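Side-chain contacts in SusD homolog (Bacteroides thetaiotaomicron, PDB 3SGH), which probably binds glycans at the outer surface of the cell, as a lipoprotein of the SusD family: residues A17-S22 with A171-F176; A253-Y258 with P268-P273. One frame throughout, in Å; residues are numbered along the deposited sequence.

Contact 1: A17-S22 with A171-F176; sequences ASNLLS and AVVDQF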
ATOM      1  N   ALA A  17      16.090 -10.046  22.779  1.00 39.86           N
ATOM      2  CA  ALA A  17      14.872  -9.407  22.250  1.00 37.82           C
ATOM      3  C   ALA A  17      15.020  -8.932  20.797  1.00 35.72           C
ATOM      4  O   ALA A  17      14.095  -9.095  20.000  1.00 34.38           O
ATOM      5  CB  ALA A  17      14.446  -8.228  23.165  1.00 37.80           C
ATOM      6  N   SER A  18      16.183  -8.368  20.448  1.00 34.12           N
ATOM      7  CA  SER A  18      16.415  -7.881  19.076  1.00 33.07           C
ATOM      8  C   SER A  18      16.169  -8.975  18.008  1.00 32.09           C
ATOM      9  O   SER A  18      15.747  -8.691  16.890  1.00 30.90           O
ATOM     10  CB  SER A  18      17.835  -7.335  18.918  1.00 33.36           C
ATOM     11  OG  SER A  18      18.771  -8.396  18.993  1.00 32.99           O
ATOM     12  N   ASN A  19      16.431 -10.231  18.353  1.00 31.68           N
ATOM     13  CA  ASN A  19      16.185 -11.317  17.422  1.00 31.17           C
ATOM     14  C   ASN A  19      14.688 -11.571  17.148  1.00 30.01           C
ATOM     15  O   ASN A  19      14.331 -12.029  16.058  1.00 28.21           O
ATOM     16  CB  ASN A  19      16.875 -12.606  17.886  1.00 32.66           C
ATOM     17  CG  ASN A  19      18.418 -12.498  17.900  1.00 36.16           C
ATOM     18  OD1 ASN A  19      19.019 -11.390  17.922  1.00 42.50           O
ATOM     19  ND2 ASN A  19      19.063 -13.650  17.925  1.00 39.46           N
ATOM     20  N   LEU A  20      13.805 -11.228  18.098  1.00 28.62           N
ATOM     21  CA  LEU A  20      12.361 -11.373  17.847  1.00 27.65           C
ATOM     22  C   LEU A  20      11.868 -10.313  16.843  1.00 25.62           C
ATOM     23  O   LEU A  20      10.847 -10.512  16.205  1.00 25.54           O
ATOM     24  CB  LEU A  20      11.558 -11.266  19.138  1.00 28.65           C
ATOM     25  CG  LEU A  20      11.884 -12.379  20.157  1.00 31.39           C
ATOM     26  CD1 LEU A  20      11.619 -11.852  21.553  1.00 35.32           C
ATOM     27  CD2 LEU A  20      11.103 -13.636  19.784  1.00 32.74           C
ATOM     28  N   LEU A  21      12.601  -9.199  16.700  1.00 23.88           N
ATOM     29  CA  LEU A  21      12.230  -8.183  15.710  1.00 22.26           C
ATOM     30  C   LEU A  21      12.307  -8.751  14.315  1.00 21.83           C
ATOM     31  O   LEU A  21      11.522  -8.365  13.471  1.00 19.78           O
ATOM     32  CB  LEU A  21      13.159  -6.973  15.766  1.00 23.04           C
ATOM     33  CG  LEU A  21      13.065  -5.960  16.875  1.00 24.55           C
ATOM     34  CD1 LEU A  21      14.162  -4.937  16.562  1.00 21.20           C
ATOM     35  CD2 LEU A  21      11.679  -5.302  16.952  1.00 21.74           C
ATOM     36  N   SER A  22      13.232  -9.672  14.057  1.00 22.42           N
ATOM     37  CA  SER A  22      13.437 -10.128  12.668  1.00 22.69           C
ATOM     38  C   SER A  22      12.185 -10.716  12.050  1.00 21.89           C
ATOM     39  O   SER A  22      11.902 -10.466  10.871  1.00 21.51           O
ATOM     40  CB  SER A  22      14.586 -11.160  12.563  1.00 24.10           C
ATOM     41  OG  SER A  22      15.795 -10.525  12.969  1.00 28.07           O
ATOM     42  N   ALA A 171      21.677  -2.610  14.938  1.00 19.45           N
ATOM     43  CA  ALA A 171      22.487  -2.909  13.717  1.00 20.18           C
ATOM     44  C   ALA A 171      22.596  -4.422  13.373  1.00 21.49           C
ATOM     45  O   ALA A 171      22.629  -4.835  12.207  1.00 22.95           O
ATOM     46  CB  ALA A 171      23.878  -2.285  13.831  1.00 19.49           C
ATOM     47  N   VAL A 172      22.641  -5.233  14.399  1.00 22.25           N
ATOM     48  CA  VAL A 172      22.836  -6.679  14.257  1.00 22.51           C
ATOM     49  C   VAL A 172      21.737  -7.319  13.424  1.00 22.53           C
ATOM     50  O   VAL A 172      22.001  -8.317  12.739  1.00 22.36           O
ATOM     51  CB  VAL A 172      22.896  -7.382  15.636  1.00 23.07           C
ATOM     52  CG1 VAL A 172      23.044  -8.915  15.461  1.00 24.25           C
ATOM     53  CG2 VAL A 172      24.055  -6.866  16.451  1.00 23.20           C
ATOM     54  N   VAL A 173      20.519  -6.760  13.470  1.00 21.67           N
ATOM     55  CA  VAL A 173      19.358  -7.394  12.848  1.00 20.27           C
ATOM     56  C   VAL A 173      18.623  -6.532  11.782  1.00 19.73           C
ATOM     57  O   VAL A 173      17.698  -7.011  11.092  1.00 19.28           O
ATOM     58  CB  VAL A 173      18.299  -7.796  13.910  1.00 20.46           C
ATOM     59  CG1 VAL A 173      18.916  -8.801  14.920  1.00 23.78           C
ATOM     60  CG2 VAL A 173      17.695  -6.602  14.565  1.00 19.33           C
ATOM     61  N   ASP A 174      19.056  -5.294  11.641  1.00 18.73           N
ATOM     62  CA  ASP A 174      18.336  -4.303  10.835  1.00 17.60           C
ATOM     63  C   ASP A 174      18.848  -4.260   9.401  1.00 17.63           C
ATOM     64  O   ASP A 174      19.758  -3.495   9.094  1.00 17.58           O
ATOM     65  CB  ASP A 174      18.487  -2.942  11.487  1.00 17.14           C
ATOM     66  CG  ASP A 174      17.825  -1.812  10.709  1.00 17.94           C
ATOM     67  OD1 ASP A 174      16.990  -2.069   9.774  1.00 16.47           O
ATOM     68  OD2 ASP A 174      18.126  -0.633  11.078  1.00 16.75           O
ATOM     69  N   GLN A 175      18.177  -4.989   8.503  1.00 17.01           N
ATOM     70  CA  GLN A 175      18.494  -4.957   7.080  1.00 16.33           C
ATOM     71  C   GLN A 175      17.993  -3.722   6.331  1.00 17.06           C
ATOM     72  O   GLN A 175      18.329  -3.524   5.159  1.00 18.13           O
ATOM     73  CB  GLN A 175      17.954  -6.210   6.384  1.00 16.05           C
ATOM     74  CG  GLN A 175      16.426  -6.345   6.263  1.00 14.57           C
ATOM     75  CD  GLN A 175      15.771  -7.132   7.373  1.00 16.66           C
ATOM     76  OE1 GLN A 175      16.226  -7.111   8.530  1.00 19.31           O
ATOM     77  NE2 GLN A 175      14.668  -7.819   7.039  1.00 14.26           N
ATOM     78  N   PHE A 176      17.162  -2.921   6.988  1.00 16.56           N
ATOM     79  CA  PHE A 176      16.582  -1.720   6.354  1.00 16.51           C
ATOM     80  C   PHE A 176      17.548  -0.543   6.416  1.00 16.40           C
ATOM     81  O   PHE A 176      17.897   0.050   5.370  1.00 18.84           O
ATOM     82  CB  PHE A 176      15.246  -1.396   7.039  1.00 15.05           C
ATOM     83  CG  PHE A 176      14.281  -2.554   6.991  1.00 15.47           C
ATOM     84  CD1 PHE A 176      13.447  -2.745   5.884  1.00 15.22           C
ATOM     85  CD2 PHE A 176      14.268  -3.486   7.999  1.00 16.19           C
ATOM     86  CE1 PHE A 176      12.597  -3.830   5.824  1.00 15.83           C
ATOM     87  CE2 PHE A 176      13.429  -4.588   7.934  1.00 18.17           C
ATOM     88  CZ  PHE A 176      12.581  -4.757   6.859  1.00 15.21           C
TER
HETATM   89  O   HOH W   1      13.202 -10.024   8.640  1.00 19.10           O
HETATM   90  O   HOH W   2      16.410  -9.359  10.526  1.00 26.51           O

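Contact 2: A253-Y258 with P268-P273; sequences ACLVSY and PAYFTP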
ATOM      1  N   ALA A 253      -3.133  -3.678 -16.277  1.00 13.38           N
ATOM      2  CA  ALA A 253      -3.571  -2.840 -17.371  1.00 13.35           C
ATOM      3  C   ALA A 253      -3.652  -1.365 -17.014  1.00 13.99           C
ATOM      4  O   ALA A 253      -3.366  -0.490 -17.827  1.00 14.24           O
ATOM      5  CB  ALA A 253      -4.996  -3.310 -17.767  1.00 12.68           C
ATOM      6  N   CYS A 254      -4.112  -1.093 -15.794  1.00 13.51           N
ATOM      7  CA  CYS A 254      -4.390   0.259 -15.356  1.00 14.38           C
ATOM      8  C   CYS A 254      -3.117   1.140 -15.228  1.00 14.88           C
ATOM      9  O   CYS A 254      -2.992   2.105 -15.950  1.00 12.30           O
ATOM     10  CB  CYS A 254      -5.144   0.209 -14.024  1.00 15.29           C
ATOM     11  SG  CYS A 254      -5.618   1.818 -13.396  1.00 19.26           S
ATOM     12  N   LEU A 255      -2.161   0.760 -14.371  1.00 14.56           N
ATOM     13  CA  LEU A 255      -0.934   1.535 -14.263  1.00 14.15           C
ATOM     14  C   LEU A 255      -0.192   1.616 -15.611  1.00 13.44           C
ATOM     15  O   LEU A 255       0.286   2.693 -15.993  1.00 13.87           O
ATOM     16  CB  LEU A 255       0.002   0.953 -13.205  1.00 13.79           C
ATOM     17  CG  LEU A 255       1.285   1.754 -12.960  1.00 13.02           C
ATOM     18  CD1 LEU A 255       0.976   3.176 -12.485  1.00 13.12           C
ATOM     19  CD2 LEU A 255       2.227   0.977 -11.977  1.00 14.02           C
ATOM     20  N   VAL A 256      -0.096   0.509 -16.334  1.00 12.44           N
ATOM     21  CA  VAL A 256       0.634   0.491 -17.617  1.00 13.36           C
ATOM     22  C   VAL A 256      -0.022   1.470 -18.606  1.00 13.77           C
ATOM     23  O   VAL A 256       0.646   2.233 -19.292  1.00 14.06           O
ATOM     24  CB  VAL A 256       0.718  -0.942 -18.229  1.00 13.79           C
ATOM     25  CG1 VAL A 256       1.393  -0.898 -19.598  1.00 15.62           C
ATOM     26  CG2 VAL A 256       1.469  -1.912 -17.232  1.00 13.62           C
ATOM     27  N   SER A 257      -1.349   1.443 -18.703  1.00 13.29           N
ATOM     28  CA  SER A 257      -2.090   2.375 -19.589  1.00 14.35           C
ATOM     29  C   SER A 257      -1.933   3.852 -19.207  1.00 14.28           C
ATOM     30  O   SER A 257      -1.768   4.734 -20.082  1.00 13.55           O
ATOM     31  CB  SER A 257      -3.585   2.011 -19.617  1.00 14.79           C
ATOM     32  OG  SER A 257      -3.730   0.759 -20.254  1.00 17.81           O
ATOM     33  N   TYR A 258      -1.976   4.172 -17.922  1.00 14.17           N
ATOM     34  CA  TYR A 258      -1.705   5.556 -17.547  1.00 13.96           C
ATOM     35  C   TYR A 258      -0.295   5.963 -18.039  1.00 14.49           C
ATOM     36  O   TYR A 258      -0.093   7.017 -18.658  1.00 15.37           O
ATOM     37  CB  TYR A 258      -1.743   5.739 -16.042  1.00 13.89           C
ATOM     38  CG  TYR A 258      -3.109   6.109 -15.418  1.00 12.84           C
ATOM     39  CD1 TYR A 258      -4.115   5.182 -15.229  1.00 13.06           C
ATOM     40  CD2 TYR A 258      -3.330   7.405 -14.993  1.00 16.27           C
ATOM     41  CE1 TYR A 258      -5.324   5.548 -14.594  1.00 15.70           C
ATOM     42  CE2 TYR A 258      -4.491   7.759 -14.375  1.00 16.82           C
ATOM     43  CZ  TYR A 258      -5.489   6.842 -14.193  1.00 16.30           C
ATOM     44  OH  TYR A 258      -6.620   7.235 -13.524  1.00 19.68           O
ATOM     45  N   PRO A 268      10.427   1.345 -18.509  1.00 16.59           N
ATOM     46  CA  PRO A 268      11.442   0.291 -18.522  1.00 16.37           C
ATOM     47  C   PRO A 268      12.030  -0.056 -17.164  1.00 15.98           C
ATOM     48  O   PRO A 268      12.617  -1.155 -17.015  1.00 15.86           O
ATOM     49  CB  PRO A 268      12.537   0.834 -19.452  1.00 17.86           C
ATOM     50  CG  PRO A 268      12.314   2.295 -19.520  1.00 18.71           C
ATOM     51  CD  PRO A 268      10.796   2.451 -19.396  1.00 17.27           C
ATOM     52  N   ALA A 269      11.857   0.837 -16.174  1.00 15.83           N
ATOM     53  CA  ALA A 269      12.298   0.551 -14.802  1.00 14.55           C
ATOM     54  C   ALA A 269      11.231  -0.230 -13.995  1.00 15.09           C
ATOM     55  O   ALA A 269      11.525  -0.816 -12.946  1.00 15.76           O
ATOM     56  CB  ALA A 269      12.648   1.818 -14.128  1.00 15.75           C
ATOM     57  N   TYR A 270      10.002  -0.201 -14.484  1.00 15.19           N
ATOM     58  CA  TYR A 270       8.834  -0.777 -13.791  1.00 14.62           C
ATOM     59  C   TYR A 270       8.379  -2.127 -14.347  1.00 14.97           C
ATOM     60  O   TYR A 270       7.919  -2.967 -13.574  1.00 15.34           O
ATOM     61  CB  TYR A 270       7.658   0.187 -13.897  1.00 15.30           C
ATOM     62  CG  TYR A 270       7.628   1.352 -12.913  1.00 13.34           C
ATOM     63  CD1 TYR A 270       8.776   1.884 -12.362  1.00 14.58           C
ATOM     64  CD2 TYR A 270       6.408   1.969 -12.576  1.00 14.91           C
ATOM     65  CE1 TYR A 270       8.706   2.946 -11.480  1.00 14.07           C
ATOM     66  CE2 TYR A 270       6.346   3.036 -11.724  1.00 13.11           C
ATOM     67  CZ  TYR A 270       7.489   3.528 -11.173  1.00 14.35           C
ATOM     68  OH  TYR A 270       7.391   4.575 -10.300  1.00 16.73           O
ATOM     69  N   PHE A 271       8.518  -2.300 -15.663  1.00 13.95           N
ATOM     70  CA  PHE A 271       7.900  -3.415 -16.393  1.00 14.49           C
ATOM     71  C   PHE A 271       8.857  -3.983 -17.464  1.00 15.20           C
ATOM     72  O   PHE A 271       9.787  -3.291 -17.920  1.00 15.39           O
ATOM     73  CB  PHE A 271       6.656  -2.933 -17.152  1.00 13.83           C
ATOM     74  CG  PHE A 271       5.709  -2.085 -16.360  1.00 14.88           C
ATOM     75  CD1 PHE A 271       5.124  -2.579 -15.215  1.00 14.30           C
ATOM     76  CD2 PHE A 271       5.375  -0.807 -16.795  1.00 13.87           C
ATOM     77  CE1 PHE A 271       4.244  -1.795 -14.500  1.00 16.63           C
ATOM     78  CE2 PHE A 271       4.486   0.006 -16.058  1.00 16.14           C
ATOM     79  CZ  PHE A 271       3.937  -0.485 -14.933  1.00 15.67           C
ATOM     80  N   THR A 272       8.568  -5.199 -17.934  1.00 14.87           N
ATOM     81  CA  THR A 272       9.169  -5.728 -19.153  1.00 16.34           C
ATOM     82  C   THR A 272       8.188  -5.559 -20.292  1.00 16.00           C
ATOM     83  O   THR A 272       6.976  -5.620 -20.057  1.00 16.68           O
ATOM     84  CB  THR A 272       9.512  -7.213 -19.009  1.00 16.02           C
ATOM     85  OG1 THR A 272       8.313  -7.970 -18.747  1.00 15.54           O
ATOM     86  CG2 THR A 272      10.491  -7.399 -17.895  1.00 17.73           C
ATOM     87  N   PRO A 273       8.685  -5.342 -21.506  1.00 17.42           N
ATOM     88  CA  PRO A 273       7.845  -5.340 -22.702  1.00 17.79           C
ATOM     89  C   PRO A 273       7.171  -6.701 -22.876  1.00 17.21           C
ATOM     90  O   PRO A 273       7.774  -7.734 -22.547  1.00 17.46           O
ATOM     91  CB  PRO A 273       8.869  -5.134 -23.838  1.00 17.67           C
ATOM     92  CG  PRO A 273       9.893  -4.294 -23.208  1.00 20.19           C
ATOM     93  CD  PRO A 273      10.039  -4.847 -21.811  1.00 19.14           C
TER

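Contact 1: A17-S22 with A171-F176
Val-173 reaches from the loop after helix 168-171 onto helix 17-24, and its isopropyl group meets four residues of that helix. Both methyl groups lie 3.7 Å from the Ser-18 backbone oxygen, which faces the fork between CG1 and CG2; the fork is turned to it because CG1 stands beside the valine's backbone N (chi1 -60°) and CG2 between that N and the carbonyl carbon. CG1 also comes within 4.0 Å of Asn-19 OD1, where the two side chains cross at about a right angle, while CG2 looks toward Leu-21 CD1. From the next turn Ser-22 sets its hydroxyl against the valine, OG lying 3.8 Å from Val-173 CB. A beta-branched valine suits the place: its two short methyls fit against the backbone at Ser-18 while CB lies by the small Ser-22 side chain.

No direct hydrogen bond crosses, and two waters do that work. One joins Ser-22 OG to Val-173 O; the other donates to Ser-22 O at 2.6 Å and accepts from Gln-175 NE2, which also bonds Asp-229. The contact lies at the surface of the alpha-rich SusD fold, where the short helix 17-24 packs on a loop. Behind the first shell, Leu-21 packs on helix 100-120. An Asx turn shapes the loop: Asp-174 OD1 accepts from Phe-176 N at 2.9 Å, the N-H coming from above the carboxylate plane.

Contact 2: A253-Y258 with P268-P273
Val-256 lays its CG2 methyl over one face of the Phe-271 ring in a CH-pi contact, 3.8 Å from the ring centroid and 15° off the normal. The methyl stands anti to the valine's own carbonyl carbon, beside its backbone N (CG1 at chi1 176°), and that rotation sends it out to the ring. On the opposite face lies Tyr-270 CB, over the centre of the ring, which is thus sandwiched between helix 253-261 and its own neighbour.

The remaining contacts are plain apolar packing. Leu-255 comes to the rim of the phenylalanine: CD2 is 3.7 Å from Phe-271 CZ, and CG sits at the edge in the ring plane. The same CD2 meets Tyr-270 CD2 obliquely at 4.3 Å. A flat phenylalanine suits its place, giving a face to Val-256 and an edge to Leu-255. With an alanine in place of Phe-271, the Val-256 methyl would probably lose its aromatic face and a gap would open beside Leu-255.

Polar bonding stays within or beyond the pair. Ala-253 O accepts from Ser-257 N and, from the opposite face of its plane, Ser-257 OG at 2.8 Å. Tyr-270 combines both roles, its ring packing while its OH bonds Ile-416 O. Helices 253-261 and 267-270 are short and consecutive, and Phe-271, just after the second, packs back on the first in a buried aliphatic-aromatic cluster of the SusD helical framework.

How the contacts relate
The two contacts share no helix or loop and do not touch: their centres are 35 Å apart and their nearest atoms about 19 Å. Contact 1 is at the surface and joins parts of the chain nearly 150 residues apart, whereas contact 2 is buried and local, tying a helix to the chain only ten residues on. They bury similar areas, 182 and 168 Å², but with different chemistry. At the surface one valine meets carbonyl and hydroxyl oxygens, and waters complete the polar bridging; in the interior aliphatic groups meet aromatic rings, and no hydrogen bond crosses directly in either case.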